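Local coordinates for protein N-acetylmuramoyl-L-alanine amidase (PDB 4RN7) that probably hydrolyses, as a zinc-dependent amidase domain of a longer membrane protein, the amide bond between N-acetylmuramic acid and L-alanine in cell-wall peptidoglycan, at residues A[61-65]-A[133-137]; A[82-86]-A[151-155]; A[91-95]-A[122-128]. All blocks are in the same frame, centred on the assembly; numbering follows the deposited sequence.

Overall arrangement
All three contacts lie in one zinc amidase domain, whose mixed sheet is flanked by helices. Contact 1 is a surface contact between the starts of helices 63-72 and 135-139, made by apolar touch and a carboxylate lying against carbon. Contact 2 is partly buried and joins the ends of the neighbouring parallel strands 77-84 and 144-151; it carries the zinc ligand His82, which Phe134 of contact 1 touches. Contact 3, again near the surface, starts the pairing of strand 95-99 with the edge strand 126-131 and relies on backbone bonds and an arginine. Contacts 2 and 3 reach the same sheet and meet where Ala92 bonds to Glu86 and Thr154, their centres about 11 Å apart.

Contact 1 of 3, residues A[61-65]-A[133-137]; sequences ISLKD and NFEVL
The Phe134 ring meets Leu63 obliquely, its CZ atom lying 3.5 Å from Leu63 CD2, while the other methyl, CD1, reaches ring atom CE1. The same CZ end of the ring also meets the imidazole of the zinc ligand His82, the planes near perpendicular, and the ring packs on Leu146 of strand 144-151. The second flat group, the Glu135 carboxylate, straddles two residues at the start of helix 63-72: its OE1 is 3.7 Å from Leu63 CB, and its OE2 is 3.8 Å from Lys64 CA. It gets there because CG stands anti to the backbone N (chi1 -177°) and the chain runs on extended. Val136 CG2 touches the same methyl as the ring does, Leu63 CD2, at 3.8 Å, the two side chains crossing at about a right angle. Both segments begin helices: Ser62 is an N-cap whose OG accepts from Asp65 N at 3.1 Å, and Phe134 occupies the N-cap position of helix 135-139. The contact thus joins two helix starts mainly through Leu63, which meets ring, carboxylate and valine. Its chemistry is dispersion, with a carboxylate near a helix N-terminus that would probably favour its negative charge, and through Phe134 the packing extends to the zinc site.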
ATOM      1  N   ILE A  61      14.099  -3.529   6.027  1.00 35.14           N
ATOM      2  CA  ILE A  61      13.463  -3.234   7.309  1.00 32.67           C
ATOM      3  C   ILE A  61      12.589  -4.403   7.771  1.00 34.35           C
ATOM      4  O   ILE A  61      11.715  -4.857   7.025  1.00 32.98           O
ATOM      5  CB  ILE A  61      12.596  -1.974   7.233  1.00 28.57           C
ATOM      6  CG1 ILE A  61      13.401  -0.796   6.679  1.00 35.71           C
ATOM      7  CG2 ILE A  61      12.012  -1.639   8.601  1.00 30.45           C
ATOM      8  CD1 ILE A  61      12.598   0.461   6.593  1.00 33.26           C
ATOM      9  N   SER A  62      12.826  -4.894   8.991  1.00 37.09           N
ATOM     10  CA  SER A  62      12.032  -6.015   9.508  1.00 45.43           C
ATOM     11  C   SER A  62      10.566  -5.624   9.723  1.00 36.22           C
ATOM     12  O   SER A  62      10.248  -4.438   9.816  1.00 32.11           O
ATOM     13  CB  SER A  62      12.617  -6.540  10.812  1.00 45.60           C
ATOM     14  OG  SER A  62      12.365  -5.649  11.888  1.00 37.34           O
ATOM     15  N   LEU A  63       9.668  -6.608   9.797  1.00 37.86           N
ATOM     16  CA  LEU A  63       8.252  -6.300  10.012  1.00 36.83           C
ATOM     17  C   LEU A  63       8.044  -5.620  11.365  1.00 38.72           C
ATOM     18  O   LEU A  63       7.291  -4.645  11.462  1.00 35.29           O
ATOM     19  CB  LEU A  63       7.391  -7.567   9.933  1.00 38.31           C
ATOM     20  CG  LEU A  63       7.481  -8.303   8.603  1.00 39.21           C
ATOM     21  CD1 LEU A  63       6.571  -9.527   8.598  1.00 40.34           C
ATOM     22  CD2 LEU A  63       7.125  -7.357   7.480  1.00 35.33           C
ATOM     23  N   LYS A  64       8.717  -6.136  12.391  1.00 36.82           N
ATOM     24  CA  LYS A  64       8.643  -5.567  13.729  1.00 34.07           C
ATOM     25  C   LYS A  64       9.045  -4.096  13.678  1.00 37.93           C
ATOM     26  O   LYS A  64       8.356  -3.234  14.232  1.00 36.29           O
ATOM     27  CB  LYS A  64       9.547  -6.336  14.690  1.00 35.97           C
ATOM     28  CG  LYS A  64       9.572  -5.767  16.106  1.00 46.27           C
ATOM     29  CD  LYS A  64      10.391  -6.640  17.034  1.00 47.32           C
ATOM     30  CE  LYS A  64      10.346  -6.116  18.459  1.00 51.56           C
ATOM     31  NZ  LYS A  64      11.227  -6.896  19.356  1.00 62.23           N
ATOM     32  N   ASP A  65      10.146  -3.809  12.989  1.00 39.34           N
ATOM     33  CA  ASP A  65      10.637  -2.435  12.903  1.00 36.50           C
ATOM     34  C   ASP A  65       9.656  -1.499  12.192  1.00 30.81           C
ATOM     35  O   ASP A  65       9.526  -0.340  12.581  1.00 34.45           O
ATOM     36  CB  ASP A  65      12.024  -2.381  12.249  1.00 34.76           C
ATOM     37  CG  ASP A  65      13.146  -2.726  13.217  1.00 37.12           C
ATOM     38  OD1 ASP A  65      12.862  -3.041  14.399  1.00 38.37           O
ATOM     39  OD2 ASP A  65      14.335  -2.688  12.808  1.00 36.32           O
ATOM     40  N   ASN A 133      -3.574 -11.202   9.107  1.00 36.63           N
ATOM     41  CA  ASN A 133      -2.823 -11.017  10.348  1.00 42.13           C
ATOM     42  C   ASN A 133      -1.375 -10.538  10.164  1.00 40.07           C
ATOM     43  O   ASN A 133      -0.571 -10.634  11.097  1.00 39.82           O
ATOM     44  CB  ASN A 133      -2.835 -12.318  11.152  1.00 51.66           C
ATOM     45  CG  ASN A 133      -2.869 -12.081  12.651  1.00 65.76           C
ATOM     46  OD1 ASN A 133      -3.498 -11.137  13.129  1.00 71.57           O
ATOM     47  ND2 ASN A 133      -2.193 -12.945  13.402  1.00 71.35           N
ATOM     48  N   PHE A 134      -1.055 -10.026   8.975  1.00 33.20           N
ATOM     49  CA  PHE A 134       0.279  -9.495   8.664  1.00 36.38           C
ATOM     50  C   PHE A 134       0.802  -8.603   9.794  1.00 37.34           C
ATOM     51  O   PHE A 134       0.106  -7.687  10.241  1.00 34.16           O
ATOM     52  CB  PHE A 134       0.213  -8.708   7.353  1.00 32.86           C
ATOM     53  CG  PHE A 134       1.554  -8.244   6.837  1.00 29.35           C
ATOM     54  CD1 PHE A 134       2.533  -9.167   6.467  1.00 39.88           C
ATOM     55  CD2 PHE A 134       1.819  -6.888   6.680  1.00 33.05           C
ATOM     56  CE1 PHE A 134       3.760  -8.741   5.969  1.00 42.45           C
ATOM     57  CE2 PHE A 134       3.049  -6.450   6.176  1.00 32.91           C
ATOM     58  CZ  PHE A 134       4.016  -7.379   5.826  1.00 35.45           C
ATOM     59  N   GLU A 135       2.018  -8.885  10.258  1.00 31.10           N
ATOM     60  CA  GLU A 135       2.539  -8.264  11.479  1.00 36.02           C
ATOM     61  C   GLU A 135       2.482  -6.731  11.470  1.00 32.46           C
ATOM     62  O   GLU A 135       2.145  -6.118  12.494  1.00 36.44           O
ATOM     63  CB  GLU A 135       3.964  -8.756  11.777  1.00 37.39           C
ATOM     64  CG  GLU A 135       4.544  -8.193  13.078  1.00 35.29           C
ATOM     65  CD  GLU A 135       5.854  -8.836  13.484  1.00 45.47           C
ATOM     66  OE1 GLU A 135       6.357  -9.714  12.753  1.00 48.46           O
ATOM     67  OE2 GLU A 135       6.378  -8.463  14.551  1.00 48.68           O
ATOM     68  N   VAL A 136       2.778  -6.119  10.323  1.00 30.67           N
ATOM     69  CA  VAL A 136       2.755  -4.656  10.241  1.00 33.46           C
ATOM     70  C   VAL A 136       1.361  -4.097  10.532  1.00 35.14           C
ATOM     71  O   VAL A 136       1.222  -3.046  11.173  1.00 32.62           O
ATOM     72  CB  VAL A 136       3.300  -4.132   8.900  1.00 34.36           C
ATOM     73  CG1 VAL A 136       3.281  -2.616   8.866  1.00 35.14           C
ATOM     74  CG2 VAL A 136       4.723  -4.624   8.683  1.00 29.26           C
ATOM     75  N   LEU A 137       0.327  -4.812  10.092  1.00 29.28           N
ATOM     76  CA  LEU A 137      -1.040  -4.414  10.381  1.00 31.27           C
ATOM     77  C   LEU A 137      -1.382  -4.734  11.828  1.00 36.80           C
ATOM     78  O   LEU A 137      -1.978  -3.916  12.539  1.00 33.40           O
ATOM     79  CB  LEU A 137      -2.016  -5.163   9.465  1.00 30.00           C
ATOM     80  CG  LEU A 137      -1.800  -4.992   7.959  1.00 30.67           C
ATOM     81  CD1 LEU A 137      -2.871  -5.745   7.169  1.00 29.89           C
ATOM     82  CD2 LEU A 137      -1.792  -3.524   7.577  1.00 29.36           C
TER

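Contact 2 of 3, residues A[82-86]-A[151-155]; sequences HLNAE and FLTTP. With ZN (zinc ion), chain B.
Asn84 and Phe151 form a parallel bridge with their CA atoms 4.5 Å apart, and beyond it Leu152 N donates to Asn84 O at 3.1 Å. On the face that both residues share, their side chains run side by side: the Asn84 amide stacks on the Phe151 ring with planes 9° apart, and Asn84 CB sits 3.6 Å from the Phe151 ring centroid, almost on the normal, a CH-pi contact. Asn84 OD1 turns back to accept from Ala85 N, which helps to fix the amide over the ring. At the ring edge lies Glu86 N, which donates almost straight (173°) to Thr153 OG1 at 3.0 Å. The Asn84-Phe151 bridge lies at the ends of the parallel strands 77-84 and 144-151, central neighbours in the amidase sheet, with a type I turn from Phe151 to Thr154 leading into helix 155-161. At the start of 82-86, His82 ND1 binds zinc at 2.1 Å, and His12 and Glu28 complete the protein ligands. Glu86 OE1, which also accepts from the backbone N of Thr91 and Ala92, takes a bond from a water that donates to Thr154 OG1 too, itself hydrogen-bonded to Ala92 O. Leu83 CD1 packs on Leu152 CB at 4.0 Å.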
ATOM      1  N   HIS A  82       2.280  -3.250  -1.416  1.00 22.56           N
ATOM      2  CA  HIS A  82       2.869  -4.529  -1.808  1.00 20.95           C
ATOM      3  C   HIS A  82       2.327  -4.920  -3.183  1.00 26.19           C
ATOM      4  O   HIS A  82       1.442  -4.251  -3.697  1.00 24.20           O
ATOM      5  CB  HIS A  82       2.479  -5.622  -0.820  1.00 22.82           C
ATOM      6  CG  HIS A  82       3.321  -5.661   0.414  1.00 23.97           C
ATOM      7  ND1 HIS A  82       4.201  -6.688   0.668  1.00 27.95           N
ATOM      8  CD2 HIS A  82       3.411  -4.814   1.472  1.00 25.08           C
ATOM      9  CE1 HIS A  82       4.802  -6.478   1.827  1.00 27.24           C
ATOM     10  NE2 HIS A  82       4.339  -5.352   2.341  1.00 25.24           N
ATOM     11  N   LEU A  83       2.881  -5.977  -3.776  1.00 21.18           N
ATOM     12  CA  LEU A  83       2.297  -6.573  -4.986  1.00 23.51           C
ATOM     13  C   LEU A  83       1.944  -8.007  -4.643  1.00 28.21           C
ATOM     14  O   LEU A  83       2.623  -8.664  -3.848  1.00 27.91           O
ATOM     15  CB  LEU A  83       3.269  -6.557  -6.164  1.00 25.46           C
ATOM     16  CG  LEU A  83       3.849  -5.193  -6.555  1.00 27.72           C
ATOM     17  CD1 LEU A  83       4.876  -5.344  -7.681  1.00 28.14           C
ATOM     18  CD2 LEU A  83       2.724  -4.258  -6.976  1.00 30.61           C
ATOM     19  N   ASN A  84       0.879  -8.505  -5.243  1.00 27.92           N
ATOM     20  CA  ASN A  84       0.438  -9.834  -4.924  1.00 30.12           C
ATOM     21  C   ASN A  84       1.236 -10.879  -5.703  1.00 33.26           C
ATOM     22  O   ASN A  84       1.942 -10.563  -6.678  1.00 27.52           O
ATOM     23  CB  ASN A  84      -1.062  -9.958  -5.223  1.00 25.57           C
ATOM     24  CG  ASN A  84      -1.799 -10.766  -4.172  1.00 35.59           C
ATOM     25  OD1 ASN A  84      -1.259 -11.730  -3.632  1.00 41.89           O
ATOM     26  ND2 ASN A  84      -3.036 -10.377  -3.874  1.00 34.52           N
ATOM     27  N   ALA A  85       1.121 -12.128  -5.273  1.00 28.81           N
ATOM     28  CA  ALA A  85       1.774 -13.227  -5.966  1.00 32.12           C
ATOM     29  C   ALA A  85       0.956 -14.492  -5.790  1.00 34.92           C
ATOM     30  O   ALA A  85       0.433 -14.748  -4.702  1.00 39.12           O
ATOM     31  CB  ALA A  85       3.181 -13.442  -5.421  1.00 39.41           C
ATOM     32  N   GLU A  86       0.840 -15.266  -6.863  1.00 36.54           N
ATOM     33  CA  GLU A  86       0.328 -16.628  -6.791  1.00 41.88           C
ATOM     34  C   GLU A  86       1.505 -17.570  -6.578  1.00 50.41           C
ATOM     35  O   GLU A  86       2.478 -17.512  -7.331  1.00 54.96           O
ATOM     36  CB  GLU A  86      -0.333 -17.003  -8.112  1.00 42.31           C
ATOM     37  CG  GLU A  86      -1.808 -16.710  -8.228  1.00 51.94           C
ATOM     38  CD  GLU A  86      -2.364 -17.204  -9.551  1.00 43.37           C
ATOM     39  OE1 GLU A  86      -2.019 -16.614 -10.597  1.00 39.63           O
ATOM     40  OE2 GLU A  86      -3.129 -18.192  -9.559  1.00 54.94           O
ATOM     41  N   PHE A 151      -0.963  -8.495  -9.425  1.00 27.11           N
ATOM     42  CA  PHE A 151      -0.163  -9.714  -9.334  1.00 28.50           C
ATOM     43  C   PHE A 151       1.105  -9.631 -10.167  1.00 28.04           C
ATOM     44  O   PHE A 151       1.054  -9.709 -11.383  1.00 30.92           O
ATOM     45  CB  PHE A 151      -0.995 -10.924  -9.775  1.00 31.32           C
ATOM     46  CG  PHE A 151      -1.927 -11.425  -8.707  1.00 30.20           C
ATOM     47  CD1 PHE A 151      -3.087 -10.730  -8.403  1.00 29.50           C
ATOM     48  CD2 PHE A 151      -1.620 -12.563  -7.978  1.00 31.06           C
ATOM     49  CE1 PHE A 151      -3.943 -11.178  -7.393  1.00 31.24           C
ATOM     50  CE2 PHE A 151      -2.460 -13.009  -6.966  1.00 33.57           C
ATOM     51  CZ  PHE A 151      -3.622 -12.314  -6.675  1.00 31.45           C
ATOM     52  N   LEU A 152       2.258  -9.484  -9.519  1.00 29.92           N
ATOM     53  CA  LEU A 152       3.500  -9.402 -10.280  1.00 26.58           C
ATOM     54  C   LEU A 152       3.799 -10.714 -10.988  1.00 29.48           C
ATOM     55  O   LEU A 152       4.527 -10.742 -11.978  1.00 30.14           O
ATOM     56  CB  LEU A 152       4.673  -9.009  -9.371  1.00 27.52           C
ATOM     57  CG  LEU A 152       6.020  -8.868 -10.085  1.00 32.04           C
ATOM     58  CD1 LEU A 152       5.957  -7.774 -11.132  1.00 29.99           C
ATOM     59  CD2 LEU A 152       7.106  -8.563  -9.060  1.00 33.47           C
ATOM     60  N   THR A 153       3.214 -11.804 -10.496  1.00 34.74           N
ATOM     61  CA  THR A 153       3.383 -13.123 -11.110  1.00 33.77           C
ATOM     62  C   THR A 153       2.575 -13.356 -12.408  1.00 32.50           C
ATOM     63  O   THR A 153       2.752 -14.373 -13.085  1.00 35.19           O
ATOM     64  CB  THR A 153       3.095 -14.254 -10.085  1.00 42.04           C
ATOM     65  OG1 THR A 153       1.825 -14.029  -9.444  1.00 32.80           O
ATOM     66  CG2 THR A 153       4.198 -14.296  -9.026  1.00 40.77           C
ATOM     67  N   THR A 154       1.699 -12.412 -12.744  1.00 28.67           N
ATOM     68  CA  THR A 154       0.882 -12.497 -13.959  1.00 29.64           C
ATOM     69  C   THR A 154       1.426 -11.484 -14.963  1.00 30.74           C
ATOM     70  O   THR A 154       1.404 -10.276 -14.699  1.00 34.23           O
ATOM     71  CB  THR A 154      -0.588 -12.185 -13.651  1.00 29.49           C
ATOM     72  OG1 THR A 154      -1.098 -13.161 -12.737  1.00 34.30           O
ATOM     73  CG2 THR A 154      -1.425 -12.238 -14.927  1.00 30.22           C
ATOM     74  N   PRO A 155       1.949 -11.974 -16.096  1.00 34.05           N
ATOM     75  CA  PRO A 155       2.599 -11.106 -17.087  1.00 41.74           C
ATOM     76  C   PRO A 155       1.787  -9.875 -17.495  1.00 36.61           C
ATOM     77  O   PRO A 155       2.371  -8.802 -17.560  1.00 31.55           O
ATOM     78  CB  PRO A 155       2.807 -12.038 -18.277  1.00 37.01           C
ATOM     79  CG  PRO A 155       3.023 -13.382 -17.645  1.00 46.54           C
ATOM     80  CD  PRO A 155       2.050 -13.397 -16.472  1.00 41.62           C
TER
HETATM   81 ZN    ZN B 401       4.867  -8.265  -0.517  0.77 26.25          ZN
HETATM   82  O   HOH W   1      -0.084 -14.633 -10.899  1.00 34.91           O

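Contact 3 of 3, residues A[91-95]-A[122-128]; sequences TATGI and VKVRDRG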
ATOM      1  N   THR A  91      -1.765 -16.348 -13.544  1.00 41.49           N
ATOM      2  CA  THR A  91      -2.972 -15.865 -14.210  1.00 34.64           C
ATOM      3  C   THR A  91      -3.809 -14.865 -13.402  1.00 37.15           C
ATOM      4  O   THR A  91      -4.552 -14.090 -13.987  1.00 36.38           O
ATOM      5  CB  THR A  91      -3.879 -17.046 -14.684  1.00 37.23           C
ATOM      6  OG1 THR A  91      -4.378 -17.771 -13.550  1.00 45.81           O
ATOM      7  CG2 THR A  91      -3.102 -17.987 -15.589  1.00 42.99           C
ATOM      8  N   ALA A  92      -3.673 -14.849 -12.076  1.00 36.51           N
ATOM      9  CA  ALA A  92      -4.534 -13.991 -11.248  1.00 36.59           C
ATOM     10  C   ALA A  92      -4.388 -12.500 -11.563  1.00 34.99           C
ATOM     11  O   ALA A  92      -3.299 -12.043 -11.905  1.00 32.97           O
ATOM     12  CB  ALA A  92      -4.263 -14.227  -9.772  1.00 37.30           C
ATOM     13  N   THR A  93      -5.477 -11.738 -11.442  1.00 31.83           N
ATOM     14  CA  THR A  93      -5.395 -10.289 -11.645  1.00 27.58           C
ATOM     15  C   THR A  93      -6.191  -9.498 -10.620  1.00 34.20           C
ATOM     16  O   THR A  93      -7.092 -10.037  -9.980  1.00 35.75           O
ATOM     17  CB  THR A  93      -5.913  -9.869 -13.026  1.00 36.95           C
ATOM     18  OG1 THR A  93      -7.272 -10.298 -13.172  1.00 41.81           O
ATOM     19  CG2 THR A  93      -5.056 -10.467 -14.123  1.00 35.16           C
ATOM     20  N   GLY A  94      -5.847  -8.225 -10.464  1.00 31.40           N
ATOM     21  CA  GLY A  94      -6.666  -7.332  -9.668  1.00 27.90           C
ATOM     22  C   GLY A  94      -6.018  -6.875  -8.375  1.00 31.47           C
ATOM     23  O   GLY A  94      -4.944  -7.341  -7.988  1.00 29.65           O
ATOM     24  N   ILE A  95      -6.701  -5.966  -7.692  1.00 28.36           N
ATOM     25  CA  ILE A  95      -6.173  -5.360  -6.483  1.00 27.09           C
ATOM     26  C   ILE A  95      -7.079  -5.702  -5.301  1.00 32.28           C
ATOM     27  O   ILE A  95      -8.306  -5.722  -5.447  1.00 31.23           O
ATOM     28  CB  ILE A  95      -6.104  -3.839  -6.679  1.00 29.01           C
ATOM     29  CG1 ILE A  95      -5.014  -3.500  -7.708  1.00 30.45           C
ATOM     30  CG2 ILE A  95      -5.826  -3.113  -5.362  1.00 28.40           C
ATOM     31  CD1 ILE A  95      -4.830  -2.013  -7.944  1.00 32.55           C
ATOM     32  N   VAL A 122      -8.192   3.189 -11.592  1.00 38.29           N
ATOM     33  CA  VAL A 122      -7.427   2.331 -12.503  1.00 35.54           C
ATOM     34  C   VAL A 122      -8.324   1.314 -13.204  1.00 41.14           C
ATOM     35  O   VAL A 122      -7.940   0.740 -14.236  1.00 44.18           O
ATOM     36  CB  VAL A 122      -6.263   1.610 -11.799  1.00 34.87           C
ATOM     37  CG1 VAL A 122      -5.110   2.566 -11.582  1.00 46.31           C
ATOM     38  CG2 VAL A 122      -6.721   1.035 -10.483  1.00 45.55           C
ATOM     39  N   LYS A 123      -9.518   1.108 -12.651  1.00 38.09           N
ATOM     40  CA  LYS A 123     -10.532   0.254 -13.295  1.00 43.42           C
ATOM     41  C   LYS A 123      -9.977  -1.150 -13.514  1.00 50.87           C
ATOM     42  O   LYS A 123      -9.999  -1.702 -14.622  1.00 56.35           O
ATOM     43  CB  LYS A 123     -11.050   0.874 -14.602  1.00 56.03           C
ATOM     44  CG  LYS A 123     -11.772   2.208 -14.420  1.00 59.80           C
ATOM     45  CD  LYS A 123     -10.953   3.361 -14.984  1.00 68.23           C
ATOM     46  N   VAL A 124      -9.457  -1.692 -12.420  1.00 38.38           N
ATOM     47  CA  VAL A 124      -8.872  -3.015 -12.347  1.00 36.43           C
ATOM     48  C   VAL A 124      -9.920  -3.898 -11.703  1.00 32.60           C
ATOM     49  O   VAL A 124     -10.942  -3.409 -11.216  1.00 38.39           O
ATOM     50  CB  VAL A 124      -7.646  -3.000 -11.429  1.00 48.68           C
ATOM     51  CG1 VAL A 124      -6.540  -2.191 -12.057  1.00 54.57           C
ATOM     52  CG2 VAL A 124      -8.014  -2.406 -10.089  1.00 42.49           C
ATOM     53  N   ARG A 125      -9.649  -5.196 -11.684  1.00 36.59           N
ATOM     54  CA  ARG A 125     -10.558  -6.160 -11.088  0.63 41.21           C
ATOM     55  C   ARG A 125     -10.624  -5.919  -9.585  1.00 38.54           C
ATOM     56  O   ARG A 125      -9.588  -5.795  -8.927  1.00 34.25           O
ATOM     57  CB  ARG A 125     -10.059  -7.569 -11.393  0.63 46.03           C
ATOM     58  CG  ARG A 125     -10.824  -8.690 -10.738  0.63 52.17           C
ATOM     59  CD  ARG A 125     -10.516  -9.997 -11.464  0.63 57.46           C
ATOM     60  NE  ARG A 125     -10.774 -11.158 -10.627  0.63 59.91           N
ATOM     61  CZ  ARG A 125     -11.928 -11.816 -10.608  0.63 59.59           C
ATOM     62  NH1 ARG A 125     -12.934 -11.426 -11.387  0.63 51.83           N
ATOM     63  NH2 ARG A 125     -12.078 -12.865  -9.810  0.63 62.50           N
ATOM     64  N   ASP A 126     -11.842  -5.835  -9.055  1.00 42.76           N
ATOM     65  CA  ASP A 126     -12.059  -5.521  -7.639  1.00 41.64           C
ATOM     66  C   ASP A 126     -12.081  -6.808  -6.801  1.00 38.69           C
ATOM     67  O   ASP A 126     -13.100  -7.495  -6.721  1.00 43.73           O
ATOM     68  CB  ASP A 126     -13.360  -4.710  -7.505  1.00 38.36           C
ATOM     69  CG  ASP A 126     -13.695  -4.330  -6.081  1.00 46.71           C
ATOM     70  OD1 ASP A 126     -12.892  -4.583  -5.160  1.00 37.26           O
ATOM     71  OD2 ASP A 126     -14.786  -3.750  -5.885  1.00 45.26           O
ATOM     72  N   ARG A 127     -10.942  -7.135  -6.192  1.00 35.87           N
ATOM     73  CA  ARG A 127     -10.822  -8.332  -5.365  1.00 34.94           C
ATOM     74  C   ARG A 127     -11.341  -8.098  -3.943  1.00 39.96           C
ATOM     75  O   ARG A 127     -11.353  -9.020  -3.123  1.00 43.72           O
ATOM     76  CB  ARG A 127      -9.371  -8.827  -5.329  1.00 34.29           C
ATOM     77  CG  ARG A 127      -8.811  -9.195  -6.701  1.00 33.46           C
ATOM     78  CD  ARG A 127      -7.346  -9.632  -6.628  1.00 34.13           C
ATOM     79  NE  ARG A 127      -7.167 -10.860  -5.854  1.00 35.18           N
ATOM     80  CZ  ARG A 127      -7.242 -12.079  -6.376  1.00 40.10           C
ATOM     81  NH1 ARG A 127      -7.490 -12.241  -7.669  1.00 36.77           N
ATOM     82  NH2 ARG A 127      -7.076 -13.141  -5.608  1.00 52.74           N
ATOM     83  N   GLY A 128     -11.779  -6.871  -3.661  1.00 39.85           N
ATOM     84  CA  GLY A 128     -12.404  -6.557  -2.384  1.00 35.49           C
ATOM     85  C   GLY A 128     -11.405  -6.336  -1.267  1.00 35.98           C
ATOM     86  O   GLY A 128     -10.220  -6.116  -1.519  1.00 32.88           O
TER
HETATM   87  O   HOH W   2      -7.797 -13.498 -10.606  1.00 47.84           O
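Ile95 O takes two bonds, from Arg127 N at 3.1 Å and from the side-chain NE2 of Gln115 in helix 107-122. The same Arg127 reaches back along 91-95 with its side chain: its NH1 donates to Thr93 O at 3.2 Å, arriving from 37° above the carbonyl plane. Arg127 bends at chi3 (64°), which folds the chain over Gly94 and brings CD to 3.5 Å from Gly94 C as well as NH1 to the carbonyl. A water lying at the guanidinium edge accepts from Thr93 N and, weakly, from NH1; the NE of Arg127 is held in a salt bridge by Glu96. Arg125 also passes near Thr93, but its side chain is modelled in two conformers and its part there is doubtful. Its backbone is well placed: Gly94 CA comes within 3.4 Å of Arg125 O, at backbone angles that favour glycine. Ile95 CD1 packs on Val124 CG2 at 3.9 Å, in a core also lined by Leu170, Ile118 and Ile147. Asp126 OD1 accepts from Gly128 N, making an Asx turn, and from Gln115 as well. Ile95 N donates to Arg125 O at 3.1 Å, and with the bond from Arg127 N to Ile95 O it brackets Asp126, as is usual for a parallel bridge, here Ile95 with Asp126, where helix 107-122 completes the beta-alpha-beta crossover from strand 95-99 to the edge strand 126-131, one of the two outermost.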